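Local atomic coordinates of flavodoxin, WrbA-like protein (Agrobacterium tumefaciens, PDB entry 3D7N), a protein that probably binds FMN and transfers electrons as a WrbA-like flavodoxin, consistent with NAD(P)H:quinone oxidoreductase activity. Residues A[107-111]-A[150-155]. Numbering follows the deposited sequence.
Sequences KLNTL and IAPMAQ
Selenomethionine Met153 reaches over Leu111 and Lys107 where, in this flavodoxin-like alpha/beta fold, helix 104-120 packs against the short strand 153-155 and the loop leading into it. The strand pairs in parallel with strand 93-100 of the central sheet, and the helix segment runs roughly antiparallel to strand 153-155, at 146°, with their two axes 9.7 Å apart. A chi1 of 51° tucks Met153 CG in between its own N and C, and a bend at chi3 then turns the terminal methyl in among the helix side chains, towards Leu111. There the SE flanks Lys107 CB at 4.0 Å, while CE lies alongside the backbone N of Leu108. Leu111 splits its contacts by branch: CD1 presses on the selenomethionine methyl, Met153 CE, at a tight 3.3 Å and also meets the carbonyl O of Ala151, whereas CD2 rests on Ala151 CB at 3.9 Å. Its CB takes the CG2 branch of Ile150, 3.6 Å away, while the rest of the isoleucine side chain leads off from the helix. Farther along the strand, the apolar part of Lys107 crosses Met153 obliquely, with Lys107 CD 3.8 Å from Met153 CB. Bends at chi3 and chi4, both near -90°, then bring the ammonium to the backbone of Ala154. Ser100 OG and the carbonyl O of Ser102 also bind this nitrogen, giving it three oxygen partners around the C-terminal end of strand 93-100. Ile150 O accepts a bond from Trp125 NE1, and neighbouring subunits continue the packing: Leu103 of the second subunit touches Met153, and Leu116 of the third touches Leu108. Across the contact itself, the polar link is the weak hydrogen bond from Lys107 NZ to Ala154 O, at 3.2 Å.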
ATOM      1  N   LYS A 107      10.528   2.000   1.829  1.00 59.92           N
ATOM      2  CA  LYS A 107      10.306   3.108   2.702  1.00 58.10           C
ATOM      3  C   LYS A 107       8.944   3.740   2.515  1.00 57.50           C
ATOM      4  O   LYS A 107       8.436   4.296   3.428  1.00 56.36           O
ATOM      5  CB  LYS A 107      11.397   4.142   2.542  1.00 58.48           C
ATOM      6  CG  LYS A 107      12.677   3.746   3.179  1.00 59.22           C
ATOM      7  CD  LYS A 107      13.608   4.907   3.259  1.00 61.90           C
ATOM      8  CE  LYS A 107      14.405   5.041   2.023  1.00 62.76           C
ATOM      9  NZ  LYS A 107      15.608   4.266   2.171  1.00 60.33           N
ATOM     10  N   LEU A 108       8.392   3.679   1.316  1.00 56.91           N
ATOM     11  CA  LEU A 108       7.069   4.223   1.037  1.00 56.03           C
ATOM     12  C   LEU A 108       6.037   3.435   1.837  1.00 54.82           C
ATOM     13  O   LEU A 108       5.108   4.011   2.355  1.00 55.56           O
ATOM     14  CB  LEU A 108       6.716   4.183  -0.458  1.00 55.42           C
ATOM     15  CG  LEU A 108       5.343   4.819  -0.778  1.00 55.96           C
ATOM     16  CD1 LEU A 108       5.338   6.300  -0.307  1.00 48.71           C
ATOM     17  CD2 LEU A 108       4.967   4.691  -2.275  1.00 54.63           C
ATOM     18  N   ASN A 109       6.217   2.128   1.953  1.00 52.60           N
ATOM     19  CA  ASN A 109       5.325   1.342   2.769  1.00 52.27           C
ATOM     20  C   ASN A 109       5.253   1.812   4.252  1.00 51.30           C
ATOM     21  O   ASN A 109       4.194   1.851   4.840  1.00 51.74           O
ATOM     22  CB  ASN A 109       5.702  -0.135   2.706  1.00 52.23           C
ATOM     23  CG  ASN A 109       4.626  -1.022   3.338  1.00 56.36           C
ATOM     24  OD1 ASN A 109       3.475  -0.961   2.917  1.00 63.22           O
ATOM     25  ND2 ASN A 109       4.981  -1.801   4.389  1.00 55.70           N
ATOM     26  N   THR A 110       6.393   2.103   4.829  1.00 50.29           N
ATOM     27  CA  THR A 110       6.523   2.617   6.186  1.00 51.06           C
ATOM     28  C   THR A 110       5.811   3.965   6.269  1.00 50.48           C
ATOM     29  O   THR A 110       4.970   4.117   7.081  1.00 49.73           O
ATOM     30  CB  THR A 110       7.986   2.731   6.600  1.00 49.94           C
ATOM     31  OG1 THR A 110       8.525   1.417   6.569  1.00 51.38           O
ATOM     32  CG2 THR A 110       8.160   3.298   8.034  1.00 50.15           C
ATOM     33  N   LEU A 111       6.018   4.839   5.299  1.00 50.67           N
ATOM     34  CA  LEU A 111       5.384   6.145   5.322  1.00 50.51           C
ATOM     35  C   LEU A 111       3.865   6.034   5.225  1.00 50.49           C
ATOM     36  O   LEU A 111       3.150   6.766   5.947  1.00 51.09           O
ATOM     37  CB  LEU A 111       5.959   7.064   4.240  1.00 50.09           C
ATOM     38  CG  LEU A 111       7.434   7.436   4.467  1.00 51.45           C
ATOM     39  CD1 LEU A 111       7.971   8.318   3.333  1.00 49.45           C
ATOM     40  CD2 LEU A 111       7.550   8.045   5.887  1.00 47.78           C
ATOM     41  N   ILE A 150       5.402  12.181   0.145  1.00 60.33           N
ATOM     42  CA  ILE A 150       4.448  12.047   1.203  1.00 60.49           C
ATOM     43  C   ILE A 150       5.012  12.537   2.579  1.00 60.06           C
ATOM     44  O   ILE A 150       4.289  13.072   3.397  1.00 58.43           O
ATOM     45  CB  ILE A 150       3.854  10.599   1.213  1.00 61.16           C
ATOM     46  CG1 ILE A 150       2.400  10.653   1.603  1.00 62.61           C
ATOM     47  CG2 ILE A 150       4.532   9.694   2.166  1.00 63.86           C
ATOM     48  CD1 ILE A 150       1.563  11.079   0.464  1.00 66.25           C
ATOM     49  N   ALA A 151       6.322  12.388   2.750  1.00 59.45           N
ATOM     50  CA  ALA A 151       7.058  12.635   3.969  1.00 59.29           C
ATOM     51  C   ALA A 151       8.542  12.352   3.620  1.00 58.19           C
ATOM     52  O   ALA A 151       8.815  11.749   2.613  1.00 55.70           O
ATOM     53  CB  ALA A 151       6.575  11.705   5.078  1.00 59.17           C
ATOM     54  N   PRO A 152       9.466  12.754   4.445  1.00 58.50           N
ATOM     55  CA  PRO A 152      10.851  12.535   4.121  1.00 60.04           C
ATOM     56  C   PRO A 152      11.260  11.095   4.284  1.00 61.71           C
ATOM     57  O   PRO A 152      10.860  10.450   5.202  1.00 60.44           O
ATOM     58  CB  PRO A 152      11.576  13.414   5.115  1.00 59.22           C
ATOM     59  CG  PRO A 152      10.606  13.914   5.983  1.00 59.72           C
ATOM     60  CD  PRO A 152       9.319  13.866   5.367  1.00 58.98           C
HETATM   61  N   MSE A 153      12.042  10.603   3.351  1.00 20.00           N
HETATM   62  CA  MSE A 153      12.690   9.325   3.478  1.00 20.00           C
HETATM   63  C   MSE A 153      14.148   9.512   3.139  1.00 20.00           C
HETATM   64  O   MSE A 153      14.512  10.417   2.426  1.00 70.87           O
HETATM   65  CB  MSE A 153      12.040   8.279   2.603  1.00 20.00           C
HETATM   66  CG  MSE A 153      11.873   8.663   1.196  1.00 20.00           C
HETATM   67 SE   MSE A 153      11.230   7.255   0.095  1.00 20.00          SE
HETATM   68  CE  MSE A 153       9.398   7.408   0.466  1.00 20.00           C
ATOM     69  N   ALA A 154      14.996   8.677   3.696  1.00 72.78           N
ATOM     70  CA  ALA A 154      16.421   8.891   3.594  1.00 74.23           C
ATOM     71  C   ALA A 154      17.239   7.610   3.580  1.00 76.09           C
ATOM     72  O   ALA A 154      16.839   6.586   4.078  1.00 76.07           O
ATOM     73  CB  ALA A 154      16.873   9.759   4.700  1.00 73.50           C
ATOM     74  N   GLN A 155      18.413   7.723   2.993  1.00 78.55           N
ATOM     75  CA  GLN A 155      19.428   6.667   2.887  1.00 79.24           C
ATOM     76  C   GLN A 155      20.259   6.534   4.193  1.00 80.65           C
ATOM     77  O   GLN A 155      20.555   7.541   4.864  1.00 81.39           O
ATOM     78  CB  GLN A 155      20.359   7.013   1.705  1.00 79.75           C
ATOM     79  CG  GLN A 155      21.562   6.054   1.477  1.00 80.26           C
ATOM     80  CD  GLN A 155      21.141   4.585   1.364  1.00 82.37           C
ATOM     81  OE1 GLN A 155      19.928   4.268   1.221  1.00 82.28           O
ATOM     82  NE2 GLN A 155      22.134   3.678   1.432  1.00 79.71           N
TER